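Local structure of endoglucanase, glycoside hydrolase family 5 protein (Cytophaga hutchinsonii, 5IHS) at residues F221-Q235 with S261-H275. The protein probably hydrolyses internal beta-1,4-glucosidic bonds of cellulose, as an endoglucanase (EC 3.2.1.4) of glycoside hydrolase family 5. Numbering follows the deposited sequence.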
ATOM      1  N   PHE A 221       6.425   4.878  -7.258  1.00  6.23           N
ATOM      2  CA  PHE A 221       6.922   5.971  -8.082  1.00  6.56           C
ATOM      3  C   PHE A 221       6.791   7.294  -7.343  1.00  6.74           C
ATOM      4  O   PHE A 221       5.883   7.493  -6.526  1.00  6.82           O
ATOM      5  CB  PHE A 221       6.212   6.037  -9.451  1.00  7.43           C
ATOM      6  CG  PHE A 221       4.786   6.497  -9.382  1.00  7.71           C
ATOM      7  CD1 PHE A 221       4.469   7.850  -9.409  1.00  7.91           C
ATOM      8  CD2 PHE A 221       3.748   5.585  -9.270  1.00  8.58           C
ATOM      9  CE1 PHE A 221       3.154   8.282  -9.313  1.00  9.40           C
ATOM     10  CE2 PHE A 221       2.431   6.021  -9.186  1.00  9.35           C
ATOM     11  CZ  PHE A 221       2.142   7.362  -9.199  1.00  9.83           C
ATOM     12  N   TYR A 222       7.695   8.204  -7.701  1.00  7.04           N
ATOM     13  CA  TYR A 222       7.740   9.565  -7.173  1.00  7.45           C
ATOM     14  C   TYR A 222       7.913  10.443  -8.405  1.00  7.93           C
ATOM     15  O   TYR A 222       9.006  10.431  -9.006  1.00  8.46           O
ATOM     16  CB  TYR A 222       8.855   9.752  -6.138  1.00  8.86           C
ATOM     17  CG  TYR A 222       8.412   9.242  -4.755  1.00 10.90           C
ATOM     18  CD1 TYR A 222       8.389   7.892  -4.444  1.00 11.87           C
ATOM     19  CD2 TYR A 222       7.954  10.139  -3.778  1.00 11.66           C
ATOM     20  CE1 TYR A 222       7.910   7.441  -3.211  1.00 10.93           C
ATOM     21  CE2 TYR A 222       7.488   9.695  -2.552  1.00 12.35           C
ATOM     22  CZ  TYR A 222       7.471   8.351  -2.270  1.00 12.61           C
ATOM     23  OH  TYR A 222       7.006   7.958  -1.036  1.00 14.47           O
ATOM     24  N   PRO A 223       6.871  11.165  -8.837  1.00  7.91           N
ATOM     25  CA  PRO A 223       6.847  11.749 -10.197  1.00  8.51           C
ATOM     26  C   PRO A 223       7.807  12.900 -10.427  1.00  8.78           C
ATOM     27  O   PRO A 223       8.020  13.276 -11.588  1.00 10.07           O
ATOM     28  CB  PRO A 223       5.393  12.220 -10.340  1.00  9.33           C
ATOM     29  CG  PRO A 223       4.963  12.471  -8.931  1.00 10.16           C
ATOM     30  CD  PRO A 223       5.619  11.408  -8.111  1.00  8.61           C
ATOM     31  N   GLY A 224       8.386  13.484  -9.381  1.00  8.73           N
ATOM     32  CA  GLY A 224       9.478  14.419  -9.596  1.00  9.64           C
ATOM     33  C   GLY A 224      10.728  13.753 -10.128  1.00 10.61           C
ATOM     34  O   GLY A 224      11.590  14.426 -10.704  1.00 12.42           O
ATOM     35  N   THR A 225      10.827  12.442  -9.957  1.00  9.81           N
ATOM     36  CA  THR A 225      11.956  11.626 -10.376  1.00 10.18           C
ATOM     37  C   THR A 225      11.601  10.636 -11.472  1.00 10.42           C
ATOM     38  O   THR A 225      12.378  10.445 -12.410  1.00 12.45           O
ATOM     39  CB  THR A 225      12.495  10.852  -9.163  1.00 10.94           C
ATOM     40  OG1 THR A 225      12.793  11.769  -8.100  1.00 11.65           O
ATOM     41  CG2 THR A 225      13.744  10.045  -9.529  1.00 12.40           C
ATOM     42  N   HIS A 226      10.436  10.008 -11.365  1.00  9.67           N
ATOM     43  CA  HIS A 226      10.054   8.878 -12.204  1.00  9.71           C
ATOM     44  C   HIS A 226       8.948   9.295 -13.158  1.00  9.62           C
ATOM     45  O   HIS A 226       7.873   9.720 -12.722  1.00 10.40           O
ATOM     46  CB  HIS A 226       9.560   7.730 -11.333  1.00  9.79           C
ATOM     47  CG  HIS A 226      10.527   7.336 -10.276  1.00 10.32           C
ATOM     48  ND1 HIS A 226      10.169   7.218  -8.953  1.00 10.09           N
ATOM     49  CD2 HIS A 226      11.854   7.065 -10.339  1.00 11.47           C
ATOM     50  CE1 HIS A 226      11.230   6.870  -8.249  1.00 10.85           C
ATOM     51  NE2 HIS A 226      12.266   6.770  -9.064  1.00 11.54           N
ATOM     52  N   LYS A 227       9.211   9.157 -14.452  1.00 10.20           N
ATOM     53  CA  LYS A 227       8.302   9.634 -15.482  1.00 10.31           C
ATOM     54  C   LYS A 227       8.025   8.529 -16.496  1.00  9.87           C
ATOM     55  O   LYS A 227       7.754   7.392 -16.101  1.00  9.88           O
ATOM     56  CB  LYS A 227       8.834  10.935 -16.086  1.00 12.84           C
ATOM     57  CG  LYS A 227       9.101  11.977 -15.004  1.00 14.90           C
ATOM     58  CD  LYS A 227       9.546  13.286 -15.579  1.00 18.20           C
ATOM     59  CE  LYS A 227      10.276  14.127 -14.547  1.00 20.80           C
ATOM     60  NZ  LYS A 227       9.401  14.758 -13.557  1.00 21.91           N
ATOM     61  N   GLN A 228       8.068   8.825 -17.794  1.00 10.17           N
ATOM     62  CA  GLN A 228       7.601   7.837 -18.764  1.00 10.80           C
ATOM     63  C   GLN A 228       8.443   6.564 -18.750  1.00 10.16           C
ATOM     64  O   GLN A 228       7.917   5.484 -19.023  1.00 10.35           O
ATOM     65  CB  GLN A 228       7.566   8.444 -20.163  1.00 12.32           C
ATOM     66  CG  GLN A 228       6.963   7.532 -21.207  1.00 13.37           C
ATOM     67  CD  GLN A 228       5.510   7.217 -20.920  1.00 14.55           C
ATOM     68  OE1 GLN A 228       4.741   8.094 -20.514  1.00 15.23           O
ATOM     69  NE2 GLN A 228       5.125   5.964 -21.124  1.00 15.59           N
ATOM     70  N   GLU A 229       9.737   6.655 -18.434  1.00 10.66           N
ATOM     71  CA  GLU A 229      10.570   5.454 -18.426  1.00 10.64           C
ATOM     72  C   GLU A 229      10.052   4.412 -17.432  1.00  9.39           C
ATOM     73  O   GLU A 229      10.096   3.205 -17.708  1.00  9.84           O
ATOM     74  CB  GLU A 229      12.025   5.817 -18.142  1.00 12.96           C
ATOM     75  CG  GLU A 229      12.361   6.142 -16.703  1.00 17.83           C
ATOM     76  CD  GLU A 229      11.693   7.392 -16.146  1.00 20.80           C
ATOM     77  OE1 GLU A 229      11.217   8.261 -16.915  1.00 22.74           O
ATOM     78  OE2 GLU A 229      11.669   7.510 -14.910  1.00 20.87           O
ATOM     79  N   LEU A 230       9.565   4.848 -16.270  1.00  8.79           N
ATOM     80  CA  LEU A 230       9.036   3.886 -15.308  1.00  8.31           C
ATOM     81  C   LEU A 230       7.634   3.408 -15.695  1.00  8.43           C
ATOM     82  O   LEU A 230       7.291   2.248 -15.431  1.00  8.52           O
ATOM     83  CB  LEU A 230       9.106   4.446 -13.879  1.00  8.18           C
ATOM     84  CG  LEU A 230       8.799   3.440 -12.764  1.00  8.25           C
ATOM     85  CD1 LEU A 230       9.785   2.280 -12.737  1.00  9.02           C
ATOM     86  CD2 LEU A 230       8.791   4.139 -11.401  1.00  8.14           C
ATOM     87  N   ARG A 231       6.820   4.258 -16.341  1.00  8.61           N
ATOM     88  CA  ARG A 231       5.575   3.762 -16.920  1.00  8.96           C
ATOM     89  C   ARG A 231       5.854   2.700 -17.973  1.00  9.13           C
ATOM     90  O   ARG A 231       5.124   1.710 -18.072  1.00  9.83           O
ATOM     91  CB  ARG A 231       4.748   4.906 -17.503  1.00  9.25           C
ATOM     92  CG  ARG A 231       4.135   5.811 -16.447  1.00 10.11           C
ATOM     93  CD  ARG A 231       3.124   6.799 -17.039  1.00 10.71           C
ATOM     94  NE  ARG A 231       3.750   7.889 -17.782  1.00 10.59           N
ATOM     95  CZ  ARG A 231       4.231   9.004 -17.243  1.00 10.28           C
ATOM     96  NH1 ARG A 231       4.184   9.202 -15.934  1.00 11.09           N
ATOM     97  NH2 ARG A 231       4.760   9.938 -18.025  1.00 11.08           N
ATOM     98  N   ASN A 232       6.929   2.866 -18.751  1.00  9.02           N
ATOM     99  CA  ASN A 232       7.271   1.862 -19.752  1.00  9.58           C
ATOM    100  C   ASN A 232       7.686   0.547 -19.102  1.00  9.43           C
ATOM    101  O   ASN A 232       7.332  -0.534 -19.594  1.00  9.56           O
ATOM    102  CB  ASN A 232       8.396   2.370 -20.658  1.00 11.45           C
ATOM    103  CG  ASN A 232       7.955   3.469 -21.589  1.00 13.90           C
ATOM    104  OD1 ASN A 232       6.764   3.667 -21.817  1.00 14.73           O
ATOM    105  ND2 ASN A 232       8.923   4.196 -22.139  1.00 15.16           N
ATOM    106  N   GLU A 233       8.443   0.619 -18.000  1.00  8.97           N
ATOM    107  CA  GLU A 233       8.782  -0.578 -17.233  1.00  8.69           C
ATOM    108  C   GLU A 233       7.516  -1.284 -16.761  1.00  8.39           C
ATOM    109  O   GLU A 233       7.383  -2.508 -16.884  1.00  8.35           O
ATOM    110  CB  GLU A 233       9.665  -0.162 -16.047  1.00  9.51           C
ATOM    111  CG  GLU A 233       9.978  -1.235 -15.000  1.00  9.89           C
ATOM    112  CD  GLU A 233      11.046  -2.218 -15.426  1.00 10.66           C
ATOM    113  OE1 GLU A 233      11.774  -1.926 -16.406  1.00 13.62           O
ATOM    114  OE2 GLU A 233      11.154  -3.278 -14.768  1.00 10.78           O
ATOM    115  N   ALA A 234       6.575  -0.525 -16.200  1.00  7.72           N
ATOM    116  CA  ALA A 234       5.321  -1.112 -15.740  1.00  7.78           C
ATOM    117  C   ALA A 234       4.569  -1.783 -16.883  1.00  7.97           C
ATOM    118  O   ALA A 234       4.083  -2.910 -16.740  1.00  8.17           O
ATOM    119  CB  ALA A 234       4.472  -0.027 -15.084  1.00  8.28           C
ATOM    120  N   GLN A 235       4.473  -1.110 -18.034  1.00  8.39           N
ATOM    121  CA  GLN A 235       3.757  -1.687 -19.173  1.00  8.77           C
ATOM    122  C   GLN A 235       4.396  -2.995 -19.627  1.00  8.84           C
ATOM    123  O   GLN A 235       3.695  -3.958 -19.960  1.00  9.61           O
ATOM    124  CB  GLN A 235       3.709  -0.682 -20.326  1.00 10.49           C
ATOM    125  CG  GLN A 235       2.979  -1.195 -21.558  1.00 12.34           C
ATOM    126  CD  GLN A 235       1.493  -1.425 -21.290  1.00 13.49           C
ATOM    127  OE1 GLN A 235       0.750  -0.479 -21.002  1.00 15.83           O
ATOM    128  NE2 GLN A 235       1.056  -2.683 -21.356  1.00 14.22           N
ATOM    129  N   SER A 261       5.201  17.958  -8.277  1.00  9.41           N
ATOM    130  CA  SER A 261       4.994  17.713  -9.706  1.00  9.80           C
ATOM    131  C   SER A 261       3.545  17.341  -9.994  1.00  9.62           C
ATOM    132  O   SER A 261       3.245  16.192 -10.345  1.00  9.48           O
ATOM    133  CB  SER A 261       5.927  16.603 -10.190  1.00 10.44           C
ATOM    134  OG  SER A 261       7.292  16.990 -10.083  1.00 11.71           O
ATOM    135  N   PRO A 262       2.619  18.295  -9.881  1.00  9.49           N
ATOM    136  CA  PRO A 262       1.203  17.951 -10.104  1.00  9.98           C
ATOM    137  C   PRO A 262       0.878  17.465 -11.506  1.00  8.88           C
ATOM    138  O   PRO A 262       0.086  16.529 -11.653  1.00  8.89           O
ATOM    139  CB  PRO A 262       0.456  19.242  -9.743  1.00 11.84           C
ATOM    140  CG  PRO A 262       1.482  20.315  -9.762  1.00 11.69           C
ATOM    141  CD  PRO A 262       2.772  19.670  -9.385  1.00 10.36           C
ATOM    142  N   GLU A 263       1.443  18.076 -12.549  1.00  9.20           N
ATOM    143  CA  GLU A 263       1.124  17.621 -13.900  1.00  9.97           C
ATOM    144  C   GLU A 263       1.657  16.212 -14.154  1.00  9.01           C
ATOM    145  O   GLU A 263       0.956  15.379 -14.750  1.00  9.39           O
ATOM    146  CB  GLU A 263       1.603  18.630 -14.946  1.00 11.19           C
ATOM    147  CG  GLU A 263       0.788  19.939 -14.927  1.00 12.55           C
ATOM    148  CD  GLU A 263      -0.621  19.810 -15.524  1.00 13.01           C
ATOM    149  OE1 GLU A 263      -0.818  18.988 -16.447  1.00 12.56           O
ATOM    150  OE2 GLU A 263      -1.537  20.554 -15.085  1.00 14.69           O
ATOM    151  N   GLU A 264       2.866  15.906 -13.683  1.00  8.91           N
ATOM    152  CA  GLU A 264       3.372  14.551 -13.879  1.00  8.65           C
ATOM    153  C   GLU A 264       2.579  13.545 -13.054  1.00  8.31           C
ATOM    154  O   GLU A 264       2.344  12.420 -13.509  1.00  8.23           O
ATOM    155  CB  GLU A 264       4.871  14.465 -13.577  1.00  9.31           C
ATOM    156  CG  GLU A 264       5.477  13.106 -13.935  1.00 10.14           C
ATOM    157  CD  GLU A 264       5.584  12.853 -15.433  1.00 11.68           C
ATOM    158  OE1 GLU A 264       5.768  13.831 -16.194  1.00 12.61           O
ATOM    159  OE2 GLU A 264       5.484  11.673 -15.838  1.00 13.19           O
ATOM    160  N   THR A 265       2.147  13.934 -11.847  1.00  7.70           N
ATOM    161  CA  THR A 265       1.286  13.049 -11.066  1.00  7.57           C
ATOM    162  C   THR A 265       0.029  12.695 -11.857  1.00  7.45           C
ATOM    163  O   THR A 265      -0.395  11.534 -11.879  1.00  7.67           O
ATOM    164  CB  THR A 265       0.930  13.678  -9.711  1.00  7.98           C
ATOM    165  OG1 THR A 265       2.108  13.976  -8.953  1.00  7.89           O
ATOM    166  CG2 THR A 265       0.086  12.737  -8.872  1.00  8.52           C
ATOM    167  N   ALA A 266      -0.557  13.682 -12.544  1.00  7.61           N
ATOM    168  CA  ALA A 266      -1.754  13.429 -13.342  1.00  8.13           C
ATOM    169  C   ALA A 266      -1.481  12.462 -14.494  1.00  7.77           C
ATOM    170  O   ALA A 266      -2.353  11.664 -14.845  1.00  8.57           O
ATOM    171  CB  ALA A 266      -2.326  14.745 -13.869  1.00  8.74           C
ATOM    172  N   LEU A 267      -0.291  12.524 -15.107  1.00  8.30           N
ATOM    173  CA  LEU A 267       0.049  11.541 -16.137  1.00  8.97           C
ATOM    174  C   LEU A 267       0.108  10.140 -15.550  1.00  8.58           C
ATOM    175  O   LEU A 267      -0.307   9.170 -16.200  1.00  9.30           O
ATOM    176  CB  LEU A 267       1.376  11.881 -16.817  1.00  9.59           C
ATOM    177  CG  LEU A 267       1.395  13.159 -17.656  1.00 10.75           C
ATOM    178  CD1 LEU A 267       2.750  13.303 -18.307  1.00 11.73           C
ATOM    179  CD2 LEU A 267       0.290  13.182 -18.704  1.00 11.59           C
ATOM    180  N   TRP A 268       0.609  10.014 -14.321  1.00  7.29           N
ATOM    181  CA  TRP A 268       0.579   8.724 -13.654  1.00  7.23           C
ATOM    182  C   TRP A 268      -0.849   8.278 -13.363  1.00  7.40           C
ATOM    183  O   TRP A 268      -1.184   7.112 -13.586  1.00  7.66           O
ATOM    184  CB  TRP A 268       1.410   8.766 -12.379  1.00  7.28           C
ATOM    185  CG  TRP A 268       2.866   8.531 -12.607  1.00  7.15           C
ATOM    186  CD1 TRP A 268       3.861   9.459 -12.683  1.00  7.89           C
ATOM    187  CD2 TRP A 268       3.490   7.255 -12.767  1.00  7.26           C
ATOM    188  NE1 TRP A 268       5.075   8.832 -12.877  1.00  8.07           N
ATOM    189  CE2 TRP A 268       4.874   7.477 -12.930  1.00  8.16           C
ATOM    190  CE3 TRP A 268       3.012   5.946 -12.771  1.00  7.37           C
ATOM    191  CZ2 TRP A 268       5.782   6.429 -13.093  1.00  8.55           C
ATOM    192  CZ3 TRP A 268       3.909   4.908 -12.933  1.00  8.35           C
ATOM    193  CH2 TRP A 268       5.276   5.155 -13.093  1.00  9.03           C
ATOM    194  N   TYR A 269      -1.699   9.171 -12.833  1.00  7.43           N
ATOM    195  CA  TYR A 269      -3.086   8.780 -12.588  1.00  7.84           C
ATOM    196  C   TYR A 269      -3.749   8.278 -13.867  1.00  8.06           C
ATOM    197  O   TYR A 269      -4.514   7.308 -13.838  1.00  8.81           O
ATOM    198  CB  TYR A 269      -3.893   9.939 -12.015  1.00  8.64           C
ATOM    199  CG  TYR A 269      -3.615  10.350 -10.586  1.00  7.79           C
ATOM    200  CD1 TYR A 269      -3.238   9.438  -9.600  1.00  8.49           C
ATOM    201  CD2 TYR A 269      -3.796  11.669 -10.214  1.00  8.36           C
ATOM    202  CE1 TYR A 269      -3.023   9.847  -8.294  1.00  8.38           C
ATOM    203  CE2 TYR A 269      -3.600  12.084  -8.915  1.00  8.60           C
ATOM    204  CZ  TYR A 269      -3.221  11.178  -7.951  1.00  8.31           C
ATOM    205  OH  TYR A 269      -3.036  11.631  -6.658  1.00  8.41           O
ATOM    206  N   GLU A 270      -3.481   8.942 -14.997  1.00  8.65           N
ATOM    207  CA  GLU A 270      -4.062   8.517 -16.269  1.00  9.52           C
ATOM    208  C   GLU A 270      -3.652   7.085 -16.599  1.00  8.81           C
ATOM    209  O   GLU A 270      -4.483   6.251 -16.976  1.00  9.78           O
ATOM    210  CB  GLU A 270      -3.610   9.485 -17.361  1.00 12.32           C
ATOM    211  CG  GLU A 270      -4.077   9.189 -18.756  1.00 15.90           C
ATOM    212  CD  GLU A 270      -3.700  10.331 -19.688  1.00 19.37           C
ATOM    213  OE1 GLU A 270      -2.487  10.540 -19.913  1.00 20.40           O
ATOM    214  OE2 GLU A 270      -4.605  11.057 -20.160  1.00 22.59           O
ATOM    215  N   PHE A 271      -2.364   6.784 -16.452  1.00  8.15           N
ATOM    216  CA  PHE A 271      -1.853   5.440 -16.716  1.00  8.34           C
ATOM    217  C   PHE A 271      -2.449   4.412 -15.759  1.00  7.48           C
ATOM    218  O   PHE A 271      -2.893   3.335 -16.177  1.00  8.30           O
ATOM    219  CB  PHE A 271      -0.330   5.474 -16.596  1.00  9.19           C
ATOM    220  CG  PHE A 271       0.329   4.129 -16.701  1.00  9.56           C
ATOM    221  CD1 PHE A 271       0.550   3.544 -17.936  1.00 11.50           C
ATOM    222  CD2 PHE A 271       0.758   3.460 -15.561  1.00 10.47           C
ATOM    223  CE1 PHE A 271       1.162   2.302 -18.032  1.00 12.65           C
ATOM    224  CE2 PHE A 271       1.371   2.223 -15.655  1.00 11.93           C
ATOM    225  CZ  PHE A 271       1.575   1.651 -16.892  1.00 12.31           C
ATOM    226  N   LEU A 272      -2.455   4.728 -14.463  1.00  7.52           N
ATOM    227  CA  LEU A 272      -2.951   3.775 -13.479  1.00  7.52           C
ATOM    228  C   LEU A 272      -4.431   3.490 -13.693  1.00  7.56           C
ATOM    229  O   LEU A 272      -4.864   2.333 -13.634  1.00  7.70           O
ATOM    230  CB  LEU A 272      -2.694   4.281 -12.062  1.00  8.00           C
ATOM    231  CG  LEU A 272      -1.216   4.529 -11.735  1.00  9.28           C
ATOM    232  CD1 LEU A 272      -1.079   5.245 -10.406  1.00 11.64           C
ATOM    233  CD2 LEU A 272      -0.418   3.223 -11.739  1.00  9.92           C
ATOM    234  N   ASP A 273      -5.222   4.525 -13.975  1.00  8.01           N
ATOM    235  CA  ASP A 273      -6.644   4.312 -14.225  1.00  8.53           C
ATOM    236  C   ASP A 273      -6.863   3.505 -15.500  1.00  8.80           C
ATOM    237  O   ASP A 273      -7.769   2.665 -15.557  1.00  9.83           O
ATOM    238  CB  ASP A 273      -7.365   5.655 -14.309  1.00  9.28           C
ATOM    239  CG  ASP A 273      -7.536   6.330 -12.953  1.00  9.91           C
ATOM    240  OD1 ASP A 273      -7.384   5.677 -11.890  1.00 10.33           O
ATOM    241  OD2 ASP A 273      -7.870   7.540 -12.972  1.00 12.19           O
ATOM    242  N   ALA A 274      -6.054   3.751 -16.534  1.00  9.31           N
ATOM    243  CA  ALA A 274      -6.211   3.011 -17.783  1.00 10.66           C
ATOM    244  C   ALA A 274      -6.030   1.515 -17.573  1.00 10.16           C
ATOM    245  O   ALA A 274      -6.645   0.711 -18.286  1.00 12.39           O
ATOM    246  CB  ALA A 274      -5.210   3.518 -18.822  1.00 11.66           C
ATOM    247  N   HIS A 275      -5.194   1.130 -16.610  1.00  8.56           N
ATOM    248  CA  HIS A 275      -4.864  -0.262 -16.320  1.00  8.31           C
ATOM    249  C   HIS A 275      -5.515  -0.770 -15.042  1.00  8.00           C
ATOM    250  O   HIS A 275      -5.232  -1.887 -14.613  1.00  8.55           O
ATOM    251  CB  HIS A 275      -3.347  -0.433 -16.273  1.00  8.95           C
ATOM    252  CG  HIS A 275      -2.710  -0.172 -17.591  1.00  9.97           C
ATOM    253  ND1 HIS A 275      -2.693  -1.119 -18.595  1.00 10.83           N
ATOM    254  CD2 HIS A 275      -2.175   0.953 -18.120  1.00 12.18           C
ATOM    255  CE1 HIS A 275      -2.114  -0.605 -19.664  1.00 11.94           C
ATOM    256  NE2 HIS A 275      -1.790   0.649 -19.403  1.00 12.79           N
TER
HETATM  257  O   HOH W   1       7.642  15.846 -15.672  1.00 26.44           O
HETATM  258  O   HOH W   2       8.818  17.394 -12.187  1.00 27.59           O
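Trp268 lies flat between Phe221 and Arg231. On one face the Phe221 ring forms an offset stack with the five-membered ring of the indole, centroids 3.8 Å apart and planes only 6° from parallel. Over the other face comes Arg231, its CG sitting 3.5 Å from the centroid of the six-membered ring of Trp268 in a CH-pi contact, while the guanidinium, steeply tilted to the indole, makes a cation-pi interaction with the five-membered ring. The rotation of the indole is fixed at its edge, where Trp268 NE1 donates a nearly straight bond of 2.9 Å to His226 O, reaching it from above the carbonyl plane.

A bend at chi3 (-74°) swings the Arg231 guanidinium toward Glu264, whose OE2 accepts end-on from both Arg231 NH1 (2.8 Å) and Arg231 NH2 (2.9 Å), with the two flat groups nearly coplanar. Gln228 OE1 holds the NE side of the same guanidinium, and Leu267 CB lies over one of its faces. With an alanine at Arg231, the indole face loses this cover and Glu264 OE2 both these donors, which would probably leave the carboxylate without its mate and free to turn. A water links Glu264 OE1 to Lys227 NZ, which also donates a hydrogen bond to Pro223 O.

Further along, Ala234 CB meets Phe271 CZ at 3.8 Å. The nearly parallel helical segments 228-235 and 262-274, neighbours on the outside of the barrel, and Phe221 thus pack together as in the (beta/alpha)8 TIM barrel of family 5 cellulases.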